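Local coordinates for superantigen-like protein SSL8 (Staphylococcus aureus, PDB 3R2T) that is a superantigen-like member of the staphylococcal/streptococcal toxin family whose precise function is not established, though it probably acts as a secreted factor, at residues L156-I161 / I244-K249; K177-L182 / A233-S238. All blocks are in the same frame, centred on the assembly; numbering follows the deposited sequence. Where two conformers were deposited one is given.

Contact 1: residues L156-I161 / I244-K249; sequences LLVKKI and IEVNLK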
ATOM      1  N   LEU A 156      -8.837  24.414 -21.665  1.00 44.49           N
ATOM      2  CA  LEU A 156      -7.619  23.746 -21.245  1.00 43.38           C
ATOM      3  C   LEU A 156      -6.597  24.421 -22.172  1.00 44.14           C
ATOM      4  O   LEU A 156      -6.657  24.254 -23.381  1.00 44.42           O
ATOM      5  CB  LEU A 156      -7.660  22.245 -21.507  1.00 44.47           C
ATOM      6  CG  LEU A 156      -6.334  21.480 -21.354  1.00 45.13           C
ATOM      7  CD1 LEU A 156      -5.716  21.662 -19.981  1.00 44.27           C
ATOM      8  CD2 LEU A 156      -6.534  20.002 -21.640  1.00 46.49           C
ATOM      9  N   LEU A 157      -5.715  25.243 -21.620  1.00 43.71           N
ATOM     10  CA  LEU A 157      -4.709  25.910 -22.417  1.00 43.77           C
ATOM     11  C   LEU A 157      -3.389  25.196 -22.208  1.00 43.00           C
ATOM     12  O   LEU A 157      -2.901  25.101 -21.082  1.00 42.84           O
ATOM     13  CB  LEU A 157      -4.586  27.369 -21.998  1.00 44.40           C
ATOM     14  CG  LEU A 157      -3.535  28.190 -22.743  1.00 47.89           C
ATOM     15  CD1 LEU A 157      -3.832  28.243 -24.235  1.00 50.98           C
ATOM     16  CD2 LEU A 157      -3.482  29.604 -22.148  1.00 49.56           C
ATOM     17  N   VAL A 158      -2.802  24.691 -23.283  1.00 42.48           N
ATOM     18  CA  VAL A 158      -1.519  23.994 -23.177  1.00 42.57           C
ATOM     19  C   VAL A 158      -0.472  24.874 -23.842  1.00 44.53           C
ATOM     20  O   VAL A 158      -0.648  25.256 -25.008  1.00 44.08           O
ATOM     21  CB  VAL A 158      -1.572  22.633 -23.849  1.00 42.70           C
ATOM     22  CG1 VAL A 158      -0.213  21.890 -23.732  1.00 40.83           C
ATOM     23  CG2 VAL A 158      -2.706  21.817 -23.241  1.00 41.10           C
ATOM     24  N   LYS A 159       0.603  25.175 -23.100  1.00 44.26           N
ATOM     25  CA  LYS A 159       1.663  26.043 -23.575  1.00 48.60           C
ATOM     26  C   LYS A 159       3.096  25.602 -23.292  1.00 50.03           C
ATOM     27  O   LYS A 159       3.377  24.807 -22.391  1.00 48.05           O
ATOM     28  CB  LYS A 159       1.543  27.421 -22.948  1.00 48.66           C
ATOM     29  CG  LYS A 159       0.235  28.074 -23.105  1.00 52.64           C
ATOM     30  CD  LYS A 159       0.349  29.555 -22.740  1.00 59.30           C
ATOM     31  CE  LYS A 159       0.880  29.777 -21.342  1.00 62.09           C
ATOM     32  NZ  LYS A 159       1.024  31.227 -21.071  1.00 68.11           N
ATOM     33  N   LYS A 160       3.971  26.164 -24.113  1.00 53.15           N
ATOM     34  CA  LYS A 160       5.409  26.015 -24.044  1.00 56.89           C
ATOM     35  C   LYS A 160       5.897  27.380 -24.509  1.00 59.38           C
ATOM     36  O   LYS A 160       5.576  27.810 -25.620  1.00 57.33           O
ATOM     37  CB  LYS A 160       5.899  24.905 -24.961  1.00 58.47           C
ATOM     38  CG  LYS A 160       7.381  24.677 -24.885  1.00 60.64           C
ATOM     39  CD  LYS A 160       7.772  23.495 -25.731  1.00 64.19           C
ATOM     40  CE  LYS A 160       9.277  23.274 -25.735  1.00 67.02           C
ATOM     41  NZ  LYS A 160       9.629  22.178 -26.675  1.00 69.35           N
ATOM     42  N   ILE A 161       6.650  28.067 -23.653  0.50 61.60           N
ATOM     43  CA  ILE A 161       7.157  29.404 -23.979  0.50 64.73           C
ATOM     44  C   ILE A 161       8.632  29.369 -24.305  0.50 68.18           C
ATOM     45  O   ILE A 161       9.429  30.023 -23.640  0.50 70.64           O
ATOM     46  CB  ILE A 161       6.995  30.369 -22.806  0.50 64.56           C
ATOM     47  CG1 ILE A 161       8.005  30.016 -21.712  0.50 65.37           C
ATOM     48  CG2 ILE A 161       5.553  30.358 -22.301  0.50 61.01           C
ATOM     49  CD1 ILE A 161       8.021  30.980 -20.553  0.50 66.39           C
ATOM     50  N   ILE A 244      -8.041  25.982 -17.003  1.00 34.83           N
ATOM     51  CA  ILE A 244      -6.954  25.092 -16.635  1.00 34.92           C
ATOM     52  C   ILE A 244      -5.819  25.402 -17.598  1.00 35.91           C
ATOM     53  O   ILE A 244      -6.040  25.500 -18.808  1.00 37.91           O
ATOM     54  CB  ILE A 244      -7.381  23.638 -16.777  1.00 35.00           C
ATOM     55  CG1 ILE A 244      -8.655  23.377 -15.932  1.00 37.84           C
ATOM     56  CG2 ILE A 244      -6.232  22.688 -16.386  1.00 36.29           C
ATOM     57  CD1 ILE A 244      -9.322  22.063 -16.197  1.00 35.59           C
ATOM     58  N   GLU A 245      -4.615  25.575 -17.070  1.00 34.61           N
ATOM     59  CA  GLU A 245      -3.476  25.891 -17.885  1.00 37.88           C
ATOM     60  C   GLU A 245      -2.315  24.936 -17.615  1.00 37.26           C
ATOM     61  O   GLU A 245      -1.984  24.629 -16.462  1.00 37.89           O
ATOM     62  CB  GLU A 245      -3.031  27.341 -17.645  1.00 39.18           C
ATOM     63  CG  GLU A 245      -1.765  27.721 -18.406  1.00 46.68           C
ATOM     64  CD  GLU A 245      -1.408  29.214 -18.288  1.00 53.66           C
ATOM     65  OE1 GLU A 245      -0.204  29.550 -18.323  1.00 58.36           O
ATOM     66  OE2 GLU A 245      -2.329  30.043 -18.138  1.00 60.50           O
ATOM     67  N   VAL A 246      -1.721  24.448 -18.684  1.00 36.35           N
ATOM     68  CA  VAL A 246      -0.573  23.575 -18.585  1.00 36.93           C
ATOM     69  C   VAL A 246       0.631  24.283 -19.190  1.00 38.76           C
ATOM     70  O   VAL A 246       0.514  24.875 -20.271  1.00 38.74           O
ATOM     71  CB  VAL A 246      -0.829  22.260 -19.360  1.00 36.85           C
ATOM     72  CG1 VAL A 246       0.427  21.416 -19.431  1.00 35.60           C
ATOM     73  CG2 VAL A 246      -1.978  21.491 -18.736  1.00 36.04           C
ATOM     74  N   ASN A 247       1.759  24.261 -18.482  1.00 39.39           N
ATOM     75  CA  ASN A 247       3.012  24.812 -18.989  1.00 43.72           C
ATOM     76  C   ASN A 247       4.032  23.677 -19.092  1.00 45.92           C
ATOM     77  O   ASN A 247       4.409  23.072 -18.088  1.00 46.31           O
ATOM     78  CB  ASN A 247       3.510  25.973 -18.135  1.00 44.13           C
ATOM     79  CG  ASN A 247       2.830  27.279 -18.501  1.00 48.36           C
ATOM     80  OD1 ASN A 247       3.218  27.926 -19.470  1.00 57.84           O
ATOM     81  ND2 ASN A 247       1.829  27.679 -17.731  1.00 42.88           N
ATOM     82  N   LEU A 248       4.438  23.371 -20.318  1.00 48.75           N
ATOM     83  CA  LEU A 248       5.399  22.309 -20.571  1.00 52.68           C
ATOM     84  C   LEU A 248       6.807  22.863 -20.711  1.00 57.28           C
ATOM     85  O   LEU A 248       6.999  23.967 -21.240  1.00 58.68           O
ATOM     86  CB  LEU A 248       5.040  21.574 -21.862  1.00 52.65           C
ATOM     87  CG  LEU A 248       3.660  20.929 -21.932  1.00 51.47           C
ATOM     88  CD1 LEU A 248       3.426  20.342 -23.326  1.00 52.20           C
ATOM     89  CD2 LEU A 248       3.508  19.861 -20.856  1.00 48.62           C
ATOM     90  N   LYS A 249       7.788  22.094 -20.244  1.00 62.04           N
ATOM     91  CA  LYS A 249       9.194  22.487 -20.374  1.00 67.12           C
ATOM     92  C   LYS A 249      10.142  21.277 -20.434  1.00 70.27           C
ATOM     93  O   LYS A 249       9.750  20.133 -20.145  1.00 71.05           O
ATOM     94  CB  LYS A 249       9.589  23.488 -19.279  1.00 68.07           C
ATOM     95  CG  LYS A 249       9.351  23.029 -17.844  1.00 69.75           C
ATOM     96  CD  LYS A 249       9.524  24.172 -16.809  1.00 71.14           C
ATOM     97  CE  LYS A 249      10.953  24.762 -16.759  1.00 76.11           C
ATOM     98  NZ  LYS A 249      11.335  25.595 -17.941  1.00 76.56           N
ATOM     99  OXT LYS A 249      11.326  21.413 -20.815  1.00 73.72           O
TER
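Leu157 and Glu245 sit next to each other on two parallel neighbours of the mixed beta-grasp sheet, strands 156-160 and 241-248; the axes of 156-160 and of the 244-248 part come within 4.7 Å, at 14° to each other. Backbone bonds alternate between the strands: Leu157 N gives to Ile244 O, Val246 N to Leu157 O, Lys159 N to Val246 O, and Leu248 N closes the run on Lys159 O at 2.7 Å. CA-H...O contacts fill the steps between them, as in Glu245 CA to Leu157 O.

Apolar packing occupies the face that carries Leu156, Val158, Ile244 and Val246. The CD1 branch of Leu156 reaches across to CG2 of Ile244 at 3.8 Å and to CG2 of Val246 at 3.9 Å; a chi1 of 169° sets CG opposite the backbone N. Further along, Val158 CG1 meets Leu248 CD1 at 4.0 Å. Helix 182-197 covers this side, with Ile189 on Ile244, Leu193 on Val246 and Tyr197 on Val158 and Leu248.

Polar groups gather on the other face. Lys159 bends at chi3 (-57°), bringing its ammonium above the plane of the Glu245 carboxylate near OE1, and the salt bridge from NZ to OE1 is a long 3.4 Å. The firmer bond to that oxygen comes from Asn247, whose ND2 lies 2.8 Å from Glu245 OE1 on its anti side.

Contact 2: residues K177-L182 / A233-S238; sequences KEEVSL and ADVINS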
ATOM      1  N   LYS A 177     -18.704  15.530 -13.916  1.00 46.50           N
ATOM      2  CA  LYS A 177     -19.144  15.591 -12.535  1.00 46.02           C
ATOM      3  C   LYS A 177     -19.177  16.990 -11.911  1.00 44.02           C
ATOM      4  O   LYS A 177     -18.317  17.815 -12.190  1.00 43.63           O
ATOM      5  CB  LYS A 177     -18.213  14.721 -11.695  1.00 44.37           C
ATOM      6  CG  LYS A 177     -18.194  13.248 -12.101  1.00 47.41           C
ATOM      7  CD  LYS A 177     -17.102  12.497 -11.308  1.00 47.39           C
ATOM      8  CE  LYS A 177     -17.542  12.042  -9.947  1.00 48.41           C
ATOM      9  NZ  LYS A 177     -18.399  12.924  -9.128  1.00 47.57           N
ATOM     10  N   GLU A 178     -20.168  17.215 -11.050  1.00 42.74           N
ATOM     11  CA  GLU A 178     -20.330  18.477 -10.304  1.00 42.43           C
ATOM     12  C   GLU A 178     -19.203  18.589  -9.283  1.00 41.41           C
ATOM     13  O   GLU A 178     -18.641  19.678  -9.036  1.00 36.46           O
ATOM     14  CB  GLU A 178     -21.663  18.478  -9.576  1.00 44.18           C
ATOM     15  CG  GLU A 178     -22.840  18.383 -10.537  1.00 49.75           C
ATOM     16  CD  GLU A 178     -24.164  18.022  -9.873  1.00 53.85           C
ATOM     17  OE1 GLU A 178     -25.163  17.928 -10.618  1.00 57.30           O
ATOM     18  OE2 GLU A 178     -24.208  17.812  -8.635  1.00 54.46           O
ATOM     19  N   GLU A 179     -18.878  17.442  -8.693  1.00 40.56           N
ATOM     20  CA  GLU A 179     -17.803  17.343  -7.734  1.00 39.99           C
ATOM     21  C   GLU A 179     -16.787  16.374  -8.355  1.00 39.08           C
ATOM     22  O   GLU A 179     -17.100  15.208  -8.592  1.00 39.30           O
ATOM     23  CB  GLU A 179     -18.336  16.810  -6.403  1.00 40.91           C
ATOM     24  CG  GLU A 179     -17.273  16.775  -5.295  1.00 49.09           C
ATOM     25  CD  GLU A 179     -17.790  16.233  -3.944  1.00 53.66           C
ATOM     26  OE1 GLU A 179     -17.789  14.992  -3.750  1.00 50.17           O
ATOM     27  OE2 GLU A 179     -18.136  17.069  -3.066  1.00 57.33           O
ATOM     28  N   VAL A 180     -15.579  16.850  -8.605  1.00 38.32           N
ATOM     29  CA  VAL A 180     -14.558  16.045  -9.225  1.00 38.89           C
ATOM     30  C   VAL A 180     -13.265  16.034  -8.376  1.00 38.94           C
ATOM     31  O   VAL A 180     -12.837  17.065  -7.851  1.00 39.90           O
ATOM     32  CB  VAL A 180     -14.285  16.574 -10.645  1.00 38.46           C
ATOM     33  CG1 VAL A 180     -13.643  17.916 -10.580  1.00 36.61           C
ATOM     34  CG2 VAL A 180     -13.435  15.594 -11.461  1.00 37.51           C
ATOM     35  N   SER A 181     -12.655  14.857  -8.228  1.00 38.12           N
ATOM     36  CA  SER A 181     -11.429  14.740  -7.439  1.00 36.82           C
ATOM     37  C   SER A 181     -10.265  15.288  -8.244  1.00 35.46           C
ATOM     38  O   SER A 181     -10.277  15.249  -9.461  1.00 34.88           O
ATOM     39  CB  SER A 181     -11.152  13.269  -7.061  1.00 38.16           C
ATOM     40  OG  SER A 181     -10.851  12.464  -8.216  1.00 41.05           O
ATOM     41  N   LEU A 182      -9.260  15.807  -7.545  1.00 35.56           N
ATOM     42  CA  LEU A 182      -8.072  16.311  -8.173  1.00 35.02           C
ATOM     43  C   LEU A 182      -7.357  15.133  -8.849  1.00 35.40           C
ATOM     44  O   LEU A 182      -6.691  15.302  -9.846  1.00 34.99           O
ATOM     45  CB  LEU A 182      -7.177  16.916  -7.119  1.00 35.59           C
ATOM     46  CG  LEU A 182      -5.899  17.620  -7.534  1.00 37.86           C
ATOM     47  CD1 LEU A 182      -6.232  18.857  -8.413  1.00 34.99           C
ATOM     48  CD2 LEU A 182      -5.099  18.014  -6.261  1.00 36.51           C
ATOM     49  N   ALA A 233      -7.524  12.838  -2.529  1.00 43.28           N
ATOM     50  CA  ALA A 233      -8.846  12.906  -1.943  1.00 43.71           C
ATOM     51  C   ALA A 233      -9.422  14.318  -2.043  1.00 43.13           C
ATOM     52  O   ALA A 233     -10.571  14.502  -1.686  1.00 43.66           O
ATOM     53  CB  ALA A 233      -8.828  12.453  -0.481  1.00 44.38           C
ATOM     54  N   ASP A 234      -8.644  15.303  -2.514  1.00 42.77           N
ATOM     55  CA  ASP A 234      -9.152  16.691  -2.639  1.00 43.62           C
ATOM     56  C   ASP A 234     -10.229  16.744  -3.709  1.00 42.25           C
ATOM     57  O   ASP A 234     -10.064  16.186  -4.782  1.00 41.35           O
ATOM     58  CB  ASP A 234      -8.050  17.694  -2.992  1.00 44.34           C
ATOM     59  CG  ASP A 234      -7.073  17.939  -1.852  1.00 49.08           C
ATOM     60  OD1 ASP A 234      -7.063  17.187  -0.850  1.00 54.95           O
ATOM     61  OD2 ASP A 234      -6.293  18.912  -1.966  1.00 56.25           O
ATOM     62  N   VAL A 235     -11.325  17.433  -3.414  1.00 42.72           N
ATOM     63  CA  VAL A 235     -12.448  17.502  -4.325  1.00 41.73           C
ATOM     64  C   VAL A 235     -12.698  18.940  -4.710  1.00 42.32           C
ATOM     65  O   VAL A 235     -12.603  19.843  -3.880  1.00 41.13           O
ATOM     66  CB  VAL A 235     -13.726  16.876  -3.691  1.00 44.80           C
ATOM     67  CG1 VAL A 235     -13.458  15.420  -3.275  1.00 43.50           C
ATOM     68  CG2 VAL A 235     -14.216  17.693  -2.458  1.00 42.59           C
ATOM     69  N   ILE A 236     -13.033  19.132  -5.982  1.00 41.31           N
ATOM     70  CA  ILE A 236     -13.282  20.437  -6.560  1.00 41.35           C
ATOM     71  C   ILE A 236     -14.680  20.563  -7.187  1.00 41.53           C
ATOM     72  O   ILE A 236     -15.160  19.645  -7.884  1.00 41.37           O
ATOM     73  CB  ILE A 236     -12.238  20.672  -7.666  1.00 41.18           C
ATOM     74  CG1 ILE A 236     -10.820  20.509  -7.094  1.00 43.17           C
ATOM     75  CG2 ILE A 236     -12.394  22.031  -8.282  1.00 42.85           C
ATOM     76  CD1 ILE A 236      -9.739  20.555  -8.170  1.00 44.29           C
ATOM     77  N   ASN A 237     -15.329  21.695  -6.929  1.00 41.37           N
ATOM     78  CA  ASN A 237     -16.642  22.023  -7.509  1.00 42.17           C
ATOM     79  C   ASN A 237     -16.404  22.460  -8.964  1.00 41.21           C
ATOM     80  O   ASN A 237     -15.966  23.577  -9.219  1.00 42.29           O
ATOM     81  CB  ASN A 237     -17.303  23.142  -6.687  1.00 44.33           C
ATOM     82  CG  ASN A 237     -18.615  23.606  -7.270  1.00 45.72           C
ATOM     83  OD1 ASN A 237     -18.955  23.264  -8.394  1.00 52.16           O
ATOM     84  ND2 ASN A 237     -19.360  24.411  -6.505  1.00 52.17           N
ATOM     85  N   SER A 238     -16.687  21.566  -9.913  1.00 39.75           N
ATOM     86  CA  SER A 238     -16.434  21.824 -11.329  1.00 39.01           C
ATOM     87  C   SER A 238     -17.061  23.111 -11.869  1.00 39.07           C
ATOM     88  O   SER A 238     -16.500  23.735 -12.752  1.00 38.23           O
ATOM     89  CB  SER A 238     -16.847  20.625 -12.196  1.00 38.83           C
ATOM     90  OG  SER A 238     -18.232  20.375 -12.103  1.00 38.18           O
TER
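Val180 and Ile236 form the central hydrogen-bonded pair of a small antiparallel two-stranded sheet, 179-181 against 235-237, within the beta-grasp domain. Their side chains share one face, where Leu185 of helix 182-197 touches both. Val180 holds CG1 between its backbone N and carbonyl carbon (chi1 68°), which lays that methyl against the neighbouring strand, 3.5 Å from Ile236 O. Ile236 sends its longer branch toward the start of the helix, and its CD1 meets Leu182 CD1 at 3.9 Å, the two side chains crossing at a slant. Met213 and Ile211 of strand 207-213 add to this apolar cluster, the first on Ile236 and the second on Leu182.

On the opposite face Glu179 extends over Val235, CG lying 3.9 Å from Val235 CB, while the carboxylate carries on past CG2 of Val235. The closest approach is by the aliphatic CG, with the carboxylate following alongside; OE1 accepts from the backbone N of Lys141, at the end of strand 133-141. Ser181 shares this face but turns its hydroxyl to the helix, where OG caps Glu184 N as the N-cap.

Paired backbone bonds join Val180 and Ile236 in both directions, and Leu182 N reaches Asp234 O just as the helix begins. Beyond the other end of the sheet Lys177 curls back so that NZ donates to Glu179 O at 2.7 Å, and the same ammonium forms a salt bridge with Asp119. Ser238 faces the 177-182 segment directly. Its N binds Glu178 O at 2.9 Å, and its hydroxyl, OG, donates to Lys177 O at 2.6 Å, approaching 16° from the carbonyl plane.

Contact 1 and contact 2 belong to the same beta-grasp domain but to separate sheets, with centres 21 Å apart and nearest atoms about 8 Å apart. Helix 182-197 connects them: it starts at the 177-182 segment, and its side chains then cover the apolar face of the parallel pair in contact 1. Both segments of contact 2 fall between those of contact 1 in sequence, and strand 235-237 is followed in the chain by strand 241-248. The centre of contact 2 is about 9 Å from the centre of the chain, that of contact 1 about 18 Å; contact 2 also touches strand 133-141, in the region where the OB-fold and beta-grasp domains meet.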